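Local coordinates for terminase large subunit (Thermus phage G20c, PDB 5M1P), which drives viral DNA translocation into empty capsids as an ATP-powered motor and, through its nuclease domain, cuts the genome to begin and end packaging, at residues 25-39 against 82-94. Numbering follows the deposited sequence.
Sequences RLVVEDYRPDHIYCI and ALSEDYGHAYVVA
L83 CD2 sits over one face of the R25 guanidinium, 3.5 Å from R25 CZ, while D86 OD2 meets its edge in plane. R25 NH1 (2.7 Å) and NH2 (2.9 Å) both donate to D86 OD2, an end-on salt bridge with the carboxylate turned 63° from the guanidinium. The Y31 ring has P33 N on one face and the Y87-G88 peptide on the other. Over a face of Y37 comes Y87 CD2, 3.5 Å from Y37 CE2; the rings are oblique, their planes 56° apart. At the edge of Y87, OH donates to E29 O (2.7 Å) and accepts from a water that also donates to D30 OD1, whose charged partner is R22. C38 CB centres on the Y91 ring, a CH-pi contact; Y91 CG, between backbone N and carbonyl carbon (chi1 73°), brings the ring beneath C38 CB. Parallel strands 37-42 and 91-94 pair through I39 N to Y91 O (2.8 Å) and V93 N to I39 O (2.7 Å) within the RNase H-like sheet, leading to metal-binding D42 and, probably, D95. Two donors on one oxygen should stabilise D86 as the anion, and the Y87 phenol probably tethers the loop after strand 25-27 to the end of helix 73-86.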
# COMPACT_ATOMS: atom_id res chain seq x y z
N ARG A 25 3.81 12.85 -4.24
CA ARG A 25 2.48 12.30 -4.50
C ARG A 25 2.21 12.07 -5.97
O ARG A 25 2.54 12.91 -6.80
CB ARG A 25 1.39 13.23 -4.00
CG ARG A 25 1.43 13.52 -2.52
CD ARG A 25 0.20 14.32 -2.15
NE ARG A 25 0.13 14.58 -0.72
CZ ARG A 25 -0.94 15.10 -0.11
NH1 ARG A 25 -2.03 15.43 -0.80
NH2 ARG A 25 -0.92 15.28 1.20
N LEU A 26 1.56 10.95 -6.27
CA LEU A 26 0.92 10.74 -7.56
C LEU A 26 -0.58 10.91 -7.35
O LEU A 26 -1.21 10.07 -6.71
CB LEU A 26 1.21 9.33 -8.09
CG LEU A 26 2.69 8.95 -8.21
CD1 LEU A 26 2.84 7.66 -9.02
CD2 LEU A 26 3.53 10.08 -8.79
N VAL A 27 -1.15 11.98 -7.88
CA VAL A 27 -2.54 12.33 -7.57
C VAL A 27 -3.37 11.98 -8.79
O VAL A 27 -3.20 12.59 -9.84
CB VAL A 27 -2.71 13.82 -7.23
CG1 VAL A 27 -4.16 14.12 -6.83
CG2 VAL A 27 -1.78 14.21 -6.10
N VAL A 28 -4.25 11.00 -8.62
CA VAL A 28 -5.17 10.58 -9.67
C VAL A 28 -6.41 11.47 -9.62
O VAL A 28 -6.88 11.96 -10.65
CB VAL A 28 -5.58 9.10 -9.50
CG1 VAL A 28 -6.64 8.72 -10.53
CG2 VAL A 28 -4.37 8.21 -9.68
N GLU A 29 -6.95 11.65 -8.43
CA GLU A 29 -8.09 12.53 -8.28
C GLU A 29 -8.15 13.12 -6.90
O GLU A 29 -7.74 12.50 -5.90
CB GLU A 29 -9.38 11.83 -8.64
CG GLU A 29 -9.75 10.65 -7.78
CD GLU A 29 -10.94 9.91 -8.34
OE1 GLU A 29 -12.06 10.11 -7.83
OE2 GLU A 29 -10.77 9.15 -9.31
N ASP A 30 -8.66 14.34 -6.85
CA ASP A 30 -8.78 15.05 -5.59
C ASP A 30 -9.96 14.50 -4.82
O ASP A 30 -10.79 13.76 -5.36
CB ASP A 30 -8.87 16.56 -5.84
CG ASP A 30 -7.53 17.18 -6.26
OD1 ASP A 30 -6.47 16.75 -5.77
OD2 ASP A 30 -7.55 18.12 -7.06
N TYR A 31 -10.00 14.82 -3.53
CA TYR A 31 -11.04 14.37 -2.62
C TYR A 31 -12.46 14.65 -3.14
O TYR A 31 -12.76 15.77 -3.55
CB TYR A 31 -10.84 15.10 -1.29
CG TYR A 31 -11.88 14.83 -0.24
CD1 TYR A 31 -12.26 13.52 0.10
CD2 TYR A 31 -12.46 15.88 0.47
CE1 TYR A 31 -13.19 13.26 1.09
CE2 TYR A 31 -13.38 15.64 1.47
CZ TYR A 31 -13.76 14.34 1.77
OH TYR A 31 -14.70 14.09 2.76
N ARG A 32 -13.31 13.62 -3.09
CA ARG A 32 -14.75 13.72 -3.34
C ARG A 32 -15.45 13.50 -2.00
O ARG A 32 -15.38 12.40 -1.46
CB ARG A 32 -15.20 12.60 -4.28
CG ARG A 32 -14.66 12.60 -5.69
CD ARG A 32 -15.24 11.40 -6.42
NE ARG A 32 -16.71 11.35 -6.37
CZ ARG A 32 -17.55 11.70 -7.36
NH1 ARG A 32 -17.10 12.15 -8.53
NH2 ARG A 32 -18.86 11.60 -7.16
N PRO A 33 -16.15 14.51 -1.45
CA PRO A 33 -16.71 14.33 -0.09
C PRO A 33 -17.90 13.38 0.07
O PRO A 33 -18.25 13.03 1.20
CB PRO A 33 -17.12 15.75 0.31
CG PRO A 33 -17.44 16.40 -0.99
CD PRO A 33 -16.46 15.84 -1.99
N ASP A 34 -18.51 12.98 -1.04
CA ASP A 34 -19.53 11.94 -1.03
C ASP A 34 -18.97 10.50 -0.90
O ASP A 34 -19.75 9.56 -0.73
CB ASP A 34 -20.43 12.04 -2.27
CG ASP A 34 -19.66 11.97 -3.59
OD1 ASP A 34 -18.42 12.19 -3.60
OD2 ASP A 34 -20.30 11.73 -4.62
N HIS A 35 -17.65 10.34 -1.00
CA HIS A 35 -17.01 9.04 -0.88
C HIS A 35 -16.21 8.91 0.40
O HIS A 35 -15.81 9.90 1.02
CB HIS A 35 -16.12 8.79 -2.09
CG HIS A 35 -16.88 8.61 -3.37
ND1 HIS A 35 -16.25 8.38 -4.57
CD2 HIS A 35 -18.21 8.61 -3.63
CE1 HIS A 35 -17.16 8.25 -5.52
NE2 HIS A 35 -18.35 8.40 -4.98
N ILE A 36 -15.98 7.66 0.79
CA ILE A 36 -15.23 7.31 2.00
C ILE A 36 -13.90 6.71 1.53
O ILE A 36 -13.87 5.93 0.58
CB ILE A 36 -16.04 6.31 2.86
CG1 ILE A 36 -17.31 6.97 3.41
CG2 ILE A 36 -15.20 5.74 4.01
CD1 ILE A 36 -17.10 7.93 4.56
N TYR A 37 -12.82 7.07 2.22
CA TYR A 37 -11.47 6.66 1.83
C TYR A 37 -10.76 5.97 2.97
O TYR A 37 -11.07 6.19 4.15
CB TYR A 37 -10.66 7.89 1.45
CG TYR A 37 -11.17 8.64 0.25
CD1 TYR A 37 -12.25 9.52 0.34
CD2 TYR A 37 -10.56 8.48 -0.98
CE1 TYR A 37 -12.70 10.21 -0.77
CE2 TYR A 37 -11.01 9.18 -2.10
CZ TYR A 37 -12.08 10.05 -1.98
OH TYR A 37 -12.52 10.76 -3.08
N CYS A 38 -9.76 5.16 2.62
CA CYS A 38 -8.81 4.66 3.59
C CYS A 38 -7.44 4.78 2.96
O CYS A 38 -7.34 5.06 1.75
CB CYS A 38 -9.13 3.23 4.01
SG CYS A 38 -8.81 2.00 2.73
N ILE A 39 -6.40 4.59 3.76
CA ILE A 39 -5.03 4.74 3.31
C ILE A 39 -4.21 3.55 3.77
O ILE A 39 -4.03 3.37 4.97
CB ILE A 39 -4.38 6.03 3.87
CG1 ILE A 39 -5.27 7.25 3.58
CG2 ILE A 39 -2.97 6.20 3.32
CD1 ILE A 39 -4.75 8.55 4.14
N ALA A 82 -1.55 14.54 6.85
CA ALA A 82 -1.99 15.44 5.79
C ALA A 82 -2.84 14.72 4.75
O ALA A 82 -3.89 15.22 4.37
CB ALA A 82 -0.81 16.15 5.14
N LEU A 83 -2.41 13.54 4.32
CA LEU A 83 -3.20 12.73 3.37
C LEU A 83 -4.56 12.37 3.92
O LEU A 83 -5.56 12.45 3.22
CB LEU A 83 -2.47 11.43 3.01
CG LEU A 83 -1.38 11.53 1.96
CD1 LEU A 83 -0.57 10.25 1.93
CD2 LEU A 83 -1.99 11.82 0.59
N SER A 84 -4.58 11.95 5.17
CA SER A 84 -5.82 11.61 5.83
C SER A 84 -6.77 12.82 5.83
O SER A 84 -7.93 12.70 5.45
CB SER A 84 -5.57 11.14 7.26
OG SER A 84 -6.79 10.96 7.95
N GLU A 85 -6.24 13.97 6.25
CA GLU A 85 -7.04 15.19 6.29
C GLU A 85 -7.51 15.61 4.89
O GLU A 85 -8.66 16.00 4.72
CB GLU A 85 -6.27 16.31 7.00
CG GLU A 85 -6.14 16.09 8.50
CD GLU A 85 -5.33 17.16 9.21
OE1 GLU A 85 -5.06 16.98 10.41
OE2 GLU A 85 -4.94 18.17 8.57
N ASP A 86 -6.63 15.50 3.89
CA ASP A 86 -6.98 15.86 2.52
C ASP A 86 -8.17 15.04 2.03
O ASP A 86 -9.00 15.55 1.29
CB ASP A 86 -5.82 15.63 1.56
CG ASP A 86 -4.65 16.62 1.74
OD1 ASP A 86 -4.77 17.65 2.42
OD2 ASP A 86 -3.58 16.34 1.16
N TYR A 87 -8.22 13.76 2.41
CA TYR A 87 -9.29 12.84 1.99
C TYR A 87 -10.35 12.59 3.08
O TYR A 87 -10.87 11.47 3.24
CB TYR A 87 -8.67 11.57 1.41
CG TYR A 87 -8.03 11.84 0.07
CD1 TYR A 87 -6.69 12.24 -0.03
CD2 TYR A 87 -8.76 11.73 -1.10
CE1 TYR A 87 -6.11 12.52 -1.27
CE2 TYR A 87 -8.19 11.99 -2.32
CZ TYR A 87 -6.87 12.39 -2.41
OH TYR A 87 -6.30 12.67 -3.63
N GLY A 88 -10.72 13.66 3.78
CA GLY A 88 -11.89 13.65 4.65
C GLY A 88 -11.71 12.86 5.92
O GLY A 88 -12.61 12.13 6.35
N HIS A 89 -10.52 12.98 6.51
CA HIS A 89 -10.09 12.17 7.66
C HIS A 89 -10.17 10.70 7.34
O HIS A 89 -10.72 9.90 8.09
CB HIS A 89 -10.89 12.53 8.92
CG HIS A 89 -10.63 13.91 9.42
ND1 HIS A 89 -11.53 14.94 9.25
CD2 HIS A 89 -9.55 14.44 10.04
CE1 HIS A 89 -11.02 16.04 9.76
NE2 HIS A 89 -9.83 15.77 10.25
N ALA A 90 -9.59 10.35 6.19
CA ALA A 90 -9.51 8.96 5.75
C ALA A 90 -8.77 8.16 6.80
O ALA A 90 -7.73 8.61 7.30
CB ALA A 90 -8.78 8.88 4.43
N TYR A 91 -9.27 6.97 7.11
CA TYR A 91 -8.58 6.14 8.10
C TYR A 91 -7.42 5.38 7.49
O TYR A 91 -7.48 4.94 6.34
CB TYR A 91 -9.53 5.20 8.83
CG TYR A 91 -10.06 4.03 8.07
CD1 TYR A 91 -11.21 4.15 7.30
CD2 TYR A 91 -9.45 2.78 8.13
CE1 TYR A 91 -11.75 3.07 6.63
CE2 TYR A 91 -9.98 1.69 7.47
CZ TYR A 91 -11.12 1.84 6.70
OH TYR A 91 -11.67 0.78 6.04
N VAL A 92 -6.37 5.24 8.28
CA VAL A 92 -5.17 4.57 7.85
C VAL A 92 -5.22 3.09 8.25
O VAL A 92 -5.53 2.77 9.38
CB VAL A 92 -3.94 5.26 8.46
CG1 VAL A 92 -2.67 4.56 7.99
CG2 VAL A 92 -3.89 6.74 8.10
N VAL A 93 -4.89 2.21 7.31
CA VAL A 93 -4.64 0.80 7.61
C VAL A 93 -3.14 0.67 7.69
O VAL A 93 -2.44 0.68 6.67
CB VAL A 93 -5.22 -0.13 6.53
CG1 VAL A 93 -5.05 -1.59 6.93
CG2 VAL A 93 -6.67 0.21 6.24
N ALA A 94 -2.63 0.58 8.91
CA ALA A 94 -1.20 0.75 9.17
C ALA A 94 -0.55 -0.57 9.49
O ALA A 94 -0.96 -1.25 10.42
CB ALA A 94 -1.02 1.69 10.35
O HOH W 1 -5.54 15.44 -3.52
O HOH W 2 -12.91 9.58 3.94